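PDB 3JXE: tryptophan--tRNA ligase from Pyrococcus horikoshii, which joins L-tryptophan to tRNA(Trp) at the expense of ATP, working through a tryptophanyl-adenylate intermediate in a class I Rossmann-fold active site. Local coordinates for residues I91-F95 against E308-E312; F243-L247 against K305-I309; P269-E273 against I343-L347. One frame throughout, in Å; residues are numbered along the deposited sequence.

Contact 1: residues I91-F95 against E308-E312. With TYM (tryptophanyl-5'AMP), chain E.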
loop_
_atom_site.group_PDB
_atom_site.type_symbol
_atom_site.label_atom_id
_atom_site.label_comp_id
_atom_site.label_asym_id
_atom_site.label_seq_id
_atom_site.Cartn_x
_atom_site.Cartn_y
_atom_site.Cartn_z
ATOM N N ILE B 91 0.642 26.484 4.708
ATOM C CA ILE B 91 2.070 26.737 4.924
ATOM C C ILE B 91 2.459 27.002 6.386
ATOM O O ILE B 91 3.625 26.838 6.754
ATOM C CB ILE B 91 2.607 27.866 3.982
ATOM C CG1 ILE B 91 4.092 27.660 3.659
ATOM C CG2 ILE B 91 2.346 29.260 4.563
ATOM C CD1 ILE B 91 4.383 26.445 2.801
ATOM N N ILE B 92 1.489 27.394 7.211
ATOM C CA ILE B 92 1.757 27.686 8.626
ATOM C C ILE B 92 2.363 26.496 9.392
ATOM O O ILE B 92 3.350 26.678 10.108
ATOM C CB ILE B 92 0.526 28.289 9.361
ATOM C CG1 ILE B 92 0.155 29.640 8.735
ATOM C CG2 ILE B 92 0.813 28.444 10.858
ATOM C CD1 ILE B 92 -0.947 30.407 9.455
ATOM N N PRO B 93 1.786 25.278 9.244
ATOM C CA PRO B 93 2.417 24.111 9.868
ATOM C C PRO B 93 3.889 23.951 9.494
ATOM O O PRO B 93 4.694 23.562 10.341
ATOM C CB PRO B 93 1.604 22.936 9.315
ATOM C CG PRO B 93 0.274 23.512 9.036
ATOM C CD PRO B 93 0.543 24.903 8.542
ATOM N N PHE B 94 4.233 24.264 8.245
ATOM C CA PHE B 94 5.609 24.142 7.759
ATOM C C PHE B 94 6.558 25.182 8.358
ATOM O O PHE B 94 7.738 24.897 8.569
ATOM C CB PHE B 94 5.649 24.184 6.230
ATOM C CG PHE B 94 5.042 22.974 5.576
ATOM C CD1 PHE B 94 3.715 22.985 5.161
ATOM C CD2 PHE B 94 5.793 21.819 5.383
ATOM C CE1 PHE B 94 3.144 21.865 4.557
ATOM C CE2 PHE B 94 5.231 20.694 4.782
ATOM C CZ PHE B 94 3.903 20.719 4.369
ATOM N N PHE B 95 6.040 26.379 8.628
ATOM C CA PHE B 95 6.809 27.425 9.303
ATOM C C PHE B 95 7.074 27.075 10.763
ATOM O O PHE B 95 8.141 27.381 11.299
ATOM C CB PHE B 95 6.101 28.780 9.204
ATOM C CG PHE B 95 6.443 29.554 7.963
ATOM C CD1 PHE B 95 5.616 29.507 6.847
ATOM C CD2 PHE B 95 7.599 30.330 7.910
ATOM C CE1 PHE B 95 5.932 30.220 5.694
ATOM C CE2 PHE B 95 7.925 31.047 6.763
ATOM C CZ PHE B 95 7.090 30.994 5.653
ATOM N N GLU B 308 -2.909 38.772 13.190
ATOM C CA GLU B 308 -2.644 38.189 14.502
ATOM C C GLU B 308 -1.917 36.851 14.386
ATOM O O GLU B 308 -1.029 36.551 15.185
ATOM C CB GLU B 308 -3.954 38.007 15.276
ATOM C CG GLU B 308 -3.777 37.613 16.742
ATOM C CD GLU B 308 -5.050 37.070 17.368
ATOM O OE1 GLU B 308 -6.124 37.682 17.187
ATOM O OE2 GLU B 308 -4.971 36.027 18.051
ATOM N N ILE B 309 -2.285 36.059 13.383
ATOM C CA ILE B 309 -1.816 34.674 13.299
ATOM C C ILE B 309 -0.598 34.440 12.397
ATOM O O ILE B 309 0.072 33.413 12.530
ATOM C CB ILE B 309 -2.967 33.686 12.937
ATOM C CG1 ILE B 309 -3.473 33.918 11.508
ATOM C CG2 ILE B 309 -4.097 33.774 13.973
ATOM C CD1 ILE B 309 -4.500 32.907 11.036
ATOM N N PHE B 310 -0.302 35.378 11.496
ATOM C CA PHE B 310 0.790 35.165 10.537
ATOM C C PHE B 310 1.569 36.404 10.070
ATOM O O PHE B 310 2.785 36.328 9.887
ATOM C CB PHE B 310 0.283 34.373 9.322
ATOM C CG PHE B 310 1.382 33.793 8.469
ATOM C CD1 PHE B 310 2.242 32.824 8.980
ATOM C CD2 PHE B 310 1.546 34.207 7.151
ATOM C CE1 PHE B 310 3.258 32.286 8.196
ATOM C CE2 PHE B 310 2.558 33.673 6.357
ATOM C CZ PHE B 310 3.415 32.710 6.882
ATOM N N PHE B 311 0.885 37.530 9.884
ATOM C CA PHE B 311 1.475 38.655 9.143
ATOM C C PHE B 311 2.214 39.733 9.946
ATOM O O PHE B 311 3.345 40.087 9.597
ATOM C CB PHE B 311 0.448 39.274 8.190
ATOM C CG PHE B 311 0.023 38.346 7.090
ATOM C CD1 PHE B 311 0.894 38.038 6.046
ATOM C CD2 PHE B 311 -1.240 37.766 7.102
ATOM C CE1 PHE B 311 0.510 37.172 5.029
ATOM C CE2 PHE B 311 -1.634 36.898 6.087
ATOM C CZ PHE B 311 -0.757 36.602 5.051
ATOM N N GLU B 312 1.592 40.259 10.999
ATOM C CA GLU B 312 2.245 41.289 11.813
ATOM C C GLU B 312 3.101 40.687 12.928
ATOM O O GLU B 312 2.578 40.172 13.919
ATOM C CB GLU B 312 1.233 42.303 12.365
ATOM C CG GLU B 312 1.868 43.492 13.099
ATOM C CD GLU B 312 2.957 44.190 12.288
ATOM O OE1 GLU B 312 2.654 44.737 11.207
ATOM O OE2 GLU B 312 4.122 44.198 12.738
HETATM P P TYM E . -3.589 19.136 3.664
HETATM O O1P TYM E . -2.786 19.029 2.425
HETATM O O2P TYM E . -5.059 19.268 3.574
HETATM O "O5'" TYM E . -3.048 20.381 4.530
HETATM C "C5'" TYM E . -1.650 20.491 4.819
HETATM C "C4'" TYM E . -1.415 21.153 6.183
HETATM O "O4'" TYM E . -2.170 22.394 6.255
HETATM C "C1'" TYM E . -3.028 22.351 7.433
HETATM N N9 TYM E . -4.223 23.174 7.064
HETATM C C4 TYM E . -4.529 24.369 7.569
HETATM N N3 TYM E . -3.956 25.157 8.498
HETATM C C2 TYM E . -4.490 26.329 8.824
HETATM N N1 TYM E . -5.601 26.764 8.249
HETATM C C6 TYM E . -6.224 26.030 7.311
HETATM N N6 TYM E . -7.338 26.482 6.743
HETATM C C5 TYM E . -5.691 24.795 6.948
HETATM N N7 TYM E . -6.050 23.850 6.084
HETATM C C8 TYM E . -5.151 22.866 6.153
HETATM C "C2'" TYM E . -3.267 20.864 7.683
HETATM O "O2'" TYM E . -3.520 20.634 9.066
HETATM C "C3'" TYM E . -1.914 20.262 7.321
HETATM O "O3'" TYM E . -1.006 20.395 8.428
HETATM N NH3 TYM E . -3.601 14.246 4.458
HETATM C CA TYM E . -2.846 15.469 4.764
HETATM C CB TYM E . -1.391 15.298 4.324
HETATM C CG TYM E . -0.486 14.772 5.480
HETATM C CD2 TYM E . -0.182 15.396 6.686
HETATM C CE2 TYM E . 0.669 14.549 7.407
HETATM C CE3 TYM E . -0.563 16.621 7.230
HETATM C CD1 TYM E . 0.176 13.593 5.500
HETATM N NE1 TYM E . 0.898 13.446 6.698
HETATM C CZ2 TYM E . 1.133 14.932 8.660
HETATM C CZ3 TYM E . -0.097 16.999 8.490
HETATM C CH2 TYM E . 0.752 16.156 9.205
HETATM C C TYM E . -3.456 16.662 4.019
HETATM O O TYM E . -4.083 16.491 2.972
HETATM O OPP TYM E . -3.233 17.876 4.623
#

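Contact 2: residues F243-L247 against K305-I309. With TYM (tryptophanyl-5'AMP), chain E.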
loop_
_atom_site.group_PDB
_atom_site.type_symbol
_atom_site.label_atom_id
_atom_site.label_comp_id
_atom_site.label_asym_id
_atom_site.label_seq_id
_atom_site.Cartn_x
_atom_site.Cartn_y
_atom_site.Cartn_z
ATOM N N PHE B 243 -7.459 26.987 12.571
ATOM C CA PHE B 243 -7.573 27.182 11.132
ATOM C C PHE B 243 -7.460 28.652 10.762
ATOM O O PHE B 243 -7.869 29.530 11.524
ATOM C CB PHE B 243 -8.896 26.619 10.606
ATOM C CG PHE B 243 -9.068 25.147 10.839
ATOM C CD1 PHE B 243 -10.104 24.678 11.638
ATOM C CD2 PHE B 243 -8.196 24.228 10.262
ATOM C CE1 PHE B 243 -10.273 23.316 11.859
ATOM C CE2 PHE B 243 -8.355 22.866 10.479
ATOM C CZ PHE B 243 -9.395 22.410 11.280
ATOM N N VAL B 244 -6.892 28.912 9.589
ATOM C CA VAL B 244 -6.912 30.244 9.004
ATOM C C VAL B 244 -8.255 30.406 8.292
ATOM O O VAL B 244 -8.572 29.630 7.388
ATOM C CB VAL B 244 -5.750 30.454 8.007
ATOM C CG1 VAL B 244 -5.704 31.900 7.528
ATOM C CG2 VAL B 244 -4.427 30.069 8.639
ATOM N N PRO B 245 -9.058 31.402 8.712
ATOM C CA PRO B 245 -10.378 31.601 8.113
ATOM C C PRO B 245 -10.292 32.208 6.713
ATOM O O PRO B 245 -9.284 32.829 6.372
ATOM C CB PRO B 245 -11.053 32.579 9.078
ATOM C CG PRO B 245 -9.931 33.344 9.681
ATOM C CD PRO B 245 -8.773 32.393 9.767
ATOM N N SER B 246 -11.339 32.017 5.913
ATOM C CA SER B 246 -11.413 32.631 4.591
ATOM C C SER B 246 -11.766 34.112 4.720
ATOM O O SER B 246 -12.184 34.564 5.790
ATOM C CB SER B 246 -12.427 31.900 3.705
ATOM O OG SER B 246 -13.758 32.131 4.129
ATOM N N LEU B 247 -11.589 34.860 3.631
ATOM C CA LEU B 247 -11.847 36.302 3.609
ATOM C C LEU B 247 -13.261 36.677 4.050
ATOM O O LEU B 247 -13.435 37.440 5.004
ATOM C CB LEU B 247 -11.572 36.876 2.216
ATOM C CG LEU B 247 -10.133 37.255 1.866
ATOM C CD1 LEU B 247 -9.963 37.361 0.357
ATOM C CD2 LEU B 247 -9.720 38.555 2.554
ATOM N N LYS B 305 -7.534 38.966 12.109
ATOM C CA LYS B 305 -7.251 37.570 12.453
ATOM C C LYS B 305 -5.976 37.098 11.756
ATOM O O LYS B 305 -5.130 36.452 12.370
ATOM C CB LYS B 305 -8.424 36.658 12.074
ATOM C CG LYS B 305 -9.528 36.543 13.125
ATOM C CD LYS B 305 -9.468 35.231 13.913
ATOM C CE LYS B 305 -8.701 35.362 15.226
ATOM N NZ LYS B 305 -7.229 35.240 15.049
ATOM N N TRP B 306 -5.849 37.450 10.478
ATOM C CA TRP B 306 -4.702 37.075 9.655
ATOM C C TRP B 306 -3.415 37.735 10.134
ATOM O O TRP B 306 -2.357 37.103 10.151
ATOM C CB TRP B 306 -4.963 37.454 8.197
ATOM C CG TRP B 306 -6.031 36.639 7.523
ATOM C CD1 TRP B 306 -6.961 35.834 8.123
ATOM C CD2 TRP B 306 -6.297 36.579 6.120
ATOM N NE1 TRP B 306 -7.776 35.264 7.178
ATOM C CE2 TRP B 306 -7.393 35.705 5.939
ATOM C CE3 TRP B 306 -5.712 37.173 4.993
ATOM C CZ2 TRP B 306 -7.919 35.413 4.677
ATOM C CZ3 TRP B 306 -6.235 36.881 3.740
ATOM C CH2 TRP B 306 -7.325 36.005 3.593
ATOM N N LEU B 307 -3.516 39.006 10.518
ATOM C CA LEU B 307 -2.380 39.759 11.040
ATOM C C LEU B 307 -1.939 39.226 12.398
ATOM O O LEU B 307 -0.747 39.224 12.717
ATOM C CB LEU B 307 -2.725 41.246 11.143
ATOM C CG LEU B 307 -2.924 42.021 9.837
ATOM C CD1 LEU B 307 -3.843 43.211 10.059
ATOM C CD2 LEU B 307 -1.589 42.461 9.243
ATOM N N GLU B 308 -2.909 38.772 13.190
ATOM C CA GLU B 308 -2.644 38.189 14.502
ATOM C C GLU B 308 -1.917 36.851 14.386
ATOM O O GLU B 308 -1.029 36.551 15.185
ATOM C CB GLU B 308 -3.954 38.007 15.276
ATOM C CG GLU B 308 -3.777 37.613 16.742
ATOM C CD GLU B 308 -5.050 37.070 17.368
ATOM O OE1 GLU B 308 -6.124 37.682 17.187
ATOM O OE2 GLU B 308 -4.971 36.027 18.051
ATOM N N ILE B 309 -2.285 36.059 13.383
ATOM C CA ILE B 309 -1.816 34.674 13.299
ATOM C C ILE B 309 -0.598 34.440 12.397
ATOM O O ILE B 309 0.072 33.413 12.530
ATOM C CB ILE B 309 -2.967 33.686 12.937
ATOM C CG1 ILE B 309 -3.473 33.918 11.508
ATOM C CG2 ILE B 309 -4.097 33.774 13.973
ATOM C CD1 ILE B 309 -4.500 32.907 11.036
HETATM P P TYM E . -3.589 19.136 3.664
HETATM O O1P TYM E . -2.786 19.029 2.425
HETATM O O2P TYM E . -5.059 19.268 3.574
HETATM O "O5'" TYM E . -3.048 20.381 4.530
HETATM C "C5'" TYM E . -1.650 20.491 4.819
HETATM C "C4'" TYM E . -1.415 21.153 6.183
HETATM O "O4'" TYM E . -2.170 22.394 6.255
HETATM C "C1'" TYM E . -3.028 22.351 7.433
HETATM N N9 TYM E . -4.223 23.174 7.064
HETATM C C4 TYM E . -4.529 24.369 7.569
HETATM N N3 TYM E . -3.956 25.157 8.498
HETATM C C2 TYM E . -4.490 26.329 8.824
HETATM N N1 TYM E . -5.601 26.764 8.249
HETATM C C6 TYM E . -6.224 26.030 7.311
HETATM N N6 TYM E . -7.338 26.482 6.743
HETATM C C5 TYM E . -5.691 24.795 6.948
HETATM N N7 TYM E . -6.050 23.850 6.084
HETATM C C8 TYM E . -5.151 22.866 6.153
HETATM C "C2'" TYM E . -3.267 20.864 7.683
HETATM O "O2'" TYM E . -3.520 20.634 9.066
HETATM C "C3'" TYM E . -1.914 20.262 7.321
HETATM O "O3'" TYM E . -1.006 20.395 8.428
HETATM N NH3 TYM E . -3.601 14.246 4.458
HETATM C CA TYM E . -2.846 15.469 4.764
HETATM C CB TYM E . -1.391 15.298 4.324
HETATM C CG TYM E . -0.486 14.772 5.480
HETATM C CD2 TYM E . -0.182 15.396 6.686
HETATM C CE2 TYM E . 0.669 14.549 7.407
HETATM C CE3 TYM E . -0.563 16.621 7.230
HETATM C CD1 TYM E . 0.176 13.593 5.500
HETATM N NE1 TYM E . 0.898 13.446 6.698
HETATM C CZ2 TYM E . 1.133 14.932 8.660
HETATM C CZ3 TYM E . -0.097 16.999 8.490
HETATM C CH2 TYM E . 0.752 16.156 9.205
HETATM C C TYM E . -3.456 16.662 4.019
HETATM O O TYM E . -4.083 16.491 2.972
HETATM O OPP TYM E . -3.233 17.876 4.623
#

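Contact 3: residues P269-E273 against I343-L347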
loop_
_atom_site.group_PDB
_atom_site.type_symbol
_atom_site.label_atom_id
_atom_site.label_comp_id
_atom_site.label_asym_id
_atom_site.label_seq_id
_atom_site.Cartn_x
_atom_site.Cartn_y
_atom_site.Cartn_z
ATOM N N PRO B 269 0.675 39.979 -6.867
ATOM C CA PRO B 269 0.305 41.147 -6.063
ATOM C C PRO B 269 -1.082 41.692 -6.404
ATOM O O PRO B 269 -1.828 42.072 -5.500
ATOM C CB PRO B 269 1.382 42.174 -6.424
ATOM C CG PRO B 269 2.539 41.363 -6.874
ATOM C CD PRO B 269 1.939 40.204 -7.594
ATOM N N GLU B 270 -1.421 41.717 -7.691
ATOM C CA GLU B 270 -2.740 42.180 -8.140
ATOM C C GLU B 270 -3.875 41.211 -7.783
ATOM O O GLU B 270 -5.019 41.637 -7.604
ATOM C CB GLU B 270 -2.753 42.517 -9.642
ATOM C CG GLU B 270 -1.830 41.680 -10.522
ATOM C CD GLU B 270 -0.399 42.193 -10.533
ATOM O OE1 GLU B 270 0.530 41.357 -10.530
ATOM O OE2 GLU B 270 -0.202 43.429 -10.538
ATOM N N ASP B 271 -3.554 39.921 -7.679
ATOM C CA ASP B 271 -4.514 38.914 -7.217
ATOM C C ASP B 271 -4.911 39.153 -5.765
ATOM O O ASP B 271 -6.086 39.051 -5.417
ATOM C CB ASP B 271 -3.954 37.497 -7.382
ATOM C CG ASP B 271 -4.035 36.996 -8.812
ATOM O OD1 ASP B 271 -4.974 37.389 -9.540
ATOM O OD2 ASP B 271 -3.160 36.196 -9.207
ATOM N N VAL B 272 -3.926 39.477 -4.929
ATOM C CA VAL B 272 -4.170 39.826 -3.529
ATOM C C VAL B 272 -5.057 41.065 -3.446
ATOM O O VAL B 272 -6.063 41.067 -2.730
ATOM C CB VAL B 272 -2.849 40.069 -2.755
ATOM C CG1 VAL B 272 -3.128 40.538 -1.333
ATOM C CG2 VAL B 272 -2.000 38.811 -2.736
ATOM N N GLU B 273 -4.682 42.103 -4.194
ATOM C CA GLU B 273 -5.423 43.366 -4.235
ATOM C C GLU B 273 -6.890 43.160 -4.608
ATOM O O GLU B 273 -7.779 43.554 -3.854
ATOM C CB GLU B 273 -4.750 44.362 -5.188
ATOM C CG GLU B 273 -3.512 45.041 -4.601
ATOM C CD GLU B 273 -2.611 45.685 -5.648
ATOM O OE1 GLU B 273 -1.413 45.883 -5.352
ATOM O OE2 GLU B 273 -3.088 45.997 -6.761
ATOM N N ILE B 343 0.652 40.955 3.131
ATOM C CA ILE B 343 0.474 39.743 2.330
ATOM C C ILE B 343 1.406 39.772 1.115
ATOM O O ILE B 343 2.005 38.755 0.762
ATOM C CB ILE B 343 -0.998 39.545 1.873
ATOM C CG1 ILE B 343 -1.930 39.418 3.082
ATOM C CG2 ILE B 343 -1.124 38.314 0.978
ATOM C CD1 ILE B 343 -3.411 39.347 2.734
ATOM N N GLN B 344 1.530 40.944 0.492
ATOM C CA GLN B 344 2.380 41.118 -0.686
ATOM C C GLN B 344 3.866 41.005 -0.361
ATOM O O GLN B 344 4.631 40.461 -1.157
ATOM C CB GLN B 344 2.082 42.447 -1.382
ATOM C CG GLN B 344 0.820 42.424 -2.233
ATOM C CD GLN B 344 0.425 43.796 -2.747
ATOM O OE1 GLN B 344 0.768 44.820 -2.157
ATOM N NE2 GLN B 344 -0.314 43.821 -3.849
ATOM N N GLU B 345 4.265 41.522 0.803
ATOM C CA GLU B 345 5.648 41.407 1.271
ATOM C C GLU B 345 6.051 39.945 1.422
ATOM O O GLU B 345 7.108 39.533 0.936
ATOM C CB GLU B 345 5.843 42.137 2.603
ATOM C CG GLU B 345 6.111 43.632 2.482
ATOM C CD GLU B 345 5.939 44.369 3.805
ATOM O OE1 GLU B 345 6.352 43.828 4.857
ATOM O OE2 GLU B 345 5.390 45.494 3.791
ATOM N N PHE B 346 5.195 39.172 2.092
ATOM C CA PHE B 346 5.424 37.746 2.307
ATOM C C PHE B 346 5.468 36.964 0.995
ATOM O O PHE B 346 6.378 36.161 0.781
ATOM C CB PHE B 346 4.361 37.156 3.242
ATOM C CG PHE B 346 4.330 35.652 3.246
ATOM C CD1 PHE B 346 3.351 34.962 2.537
ATOM C CD2 PHE B 346 5.291 34.926 3.942
ATOM C CE1 PHE B 346 3.324 33.570 2.528
ATOM C CE2 PHE B 346 5.272 33.535 3.939
ATOM C CZ PHE B 346 4.287 32.856 3.232
ATOM N N LEU B 347 4.482 37.199 0.131
ATOM C CA LEU B 347 4.367 36.474 -1.133
ATOM C C LEU B 347 5.475 36.814 -2.122
ATOM O O LEU B 347 5.923 35.945 -2.869
ATOM C CB LEU B 347 2.989 36.683 -1.769
ATOM C CG LEU B 347 1.789 35.985 -1.118
ATOM C CD1 LEU B 347 0.533 36.233 -1.927
ATOM C CD2 LEU B 347 2.022 34.490 -0.957
#

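Contact 1: residues I91-F95 against E308-E312
The HIGH motif of this class I synthetase runs directly into helix 88-104, and Ile91, Ile92 and Phe95 on that helix pack against Phe310 near the end of helix 301-311. Phe310 carries most of the contact. With CG anti to the backbone N (chi1 -165°), its ring reaches across and slots against the flank of the HIGH helix. There it makes a T-shaped stack with Phe95: the edge of Phe310 points at the face of Phe95, with the ring planes 69° apart and the centroids 5.3 Å apart. The leading atom is Phe310 CZ, 3.7 Å from Phe95 CE1. Ile92 runs past Phe310 in the opposite sense, bringing its CG1 to 3.8 Å from Phe310 CD1, while its CD1 heads on toward the backbone of Ile309. The side chains that meet are all apolar, and most are buried; Phe346 of helix 332-367 adds a second edge-to-face partner to Phe310.

The same turn of helix 88-104 also borders the bound adenylate. Its backbone is kinked at Pro93 and Phe94: the proline N has no hydrogen to give, and Phe94 N also makes no bond to the preceding turn, though Phe95 N still bonds to Ile91 O at 3.1 Å. The proline ring sits beside the ribose of tryptophanyl-5'AMP, with Pro93 CG 3.4 Å from the ligand atom O3'.

Contact 2: residues F243-L247 against K305-I309
This is a buried contact at the adenine end of the active site: Val244, Pro245 and Leu247, in the loop that follows strand 237-241 and leads to the KMSKS region, lie against Trp306 and Ile309 of helix 301-311. The loop grips the base through its backbone. Val244 N donates an almost straight bond to the ligand's N1 (2.8 Å, 178°), and the ligand's N6 returns a weak one to Val244 O at 3.4 Å, so one residue reads the adenine edge through both its N-H and its carbonyl.

Behind it, Trp306 braces the next residues. Its NE1 donates to Pro245 O at 3.0 Å, a bent bond (134°) that arrives from above the carbonyl plane. The Pro245 ring lies at the indole edge, its CG 3.8 Å from Trp306 NE1. Val244 has CG1 anti to its own N (chi1 -174°), which lays that methyl over a face of the indole; its CG2 meets Ile309 CD1 at 3.7 Å. At the far end of the ring system, Leu247 CG sits 3.5 Å from Trp306 CH2. A phenylalanine in place of Trp306 would probably leave Pro245 O without its donor and open a gap beside Leu247.

Further round the indole come Met254 of the KMSKS region, Ile263 of the following loop and Ile343 of helix 332-367, so Trp306 wedges between the adenine-binding loop, the KMSKS loop and that long helix.

Contact 3: residues P269-E273 against I343-L347
Gln344, on the long helix 332-367, reaches over to Pro269 and Glu273 in the first turns of helix 269-277, and its side chain carries the polar half of the contact. CB points at the other helix. From there CG stands beside the backbone N (chi1 -78°) and the chain runs out extended, with CG passing 4.1 Å from Pro269 CA. The amide carbon CD lies near Pro269 O and Glu273 OE1, the two acceptors of NE2, and beyond it the group is turned so that NE2 does the work while OE1 stays 4.0 Å from Glu273 OE1. NE2 makes two hydrogen bonds, both partners lying in the amide plane: one to Pro269 O at 2.8 Å, the other to Glu273 OE1, also at 2.8 Å and fairly straight (160°). Together they fix the rotation of the amide.

The two acceptors are used differently. The Gln344 donor sits above the plane of the Pro269 carbonyl, while Glu273 N, closing the first helical turn, comes to the same oxygen from the other face. Glu273 OE1 is met on its anti side but well out of the carboxylate plane, with the carboxylate turned steeply against the amide.

Beneath this polar clasp, Val272 packs into the long helix with both methyls. Its CG1 lies 3.8 Å from Ile343 CG2, and its CG2 lies 3.7 Å from Leu347 CD1.

The two short helical segments run roughly antiparallel (152° between their directions), their axes 10.0 Å apart. Ile340, one turn earlier on helix 332-367, extends the apolar strip under Val272 and Glu273, and Ile343 also leans on Trp306 and Phe311 of helix 301-311, with Ile263, from the loop that leads into helix 269-277, alongside.

Overall arrangement
From the N terminus, the chain leaves the HIGH motif at 91-95, passes through most of the Rossmann fold, and comes back at 308-312 to close contact 1, the longest of the three loops. Contact 2 starts later, at 243-247, and ends on the same helix 301-311, so its loop lies within that of contact 1. Contact 3 crosses both: it opens at 269-273, past the KMSKS region, and closes at 343-347, beyond helix 301-311. That helix therefore joins the HIGH helix to the adenine-binding loop, while Phe346 and Ile343 carry the packing on into helix 332-367, which in turn holds helix 269-277.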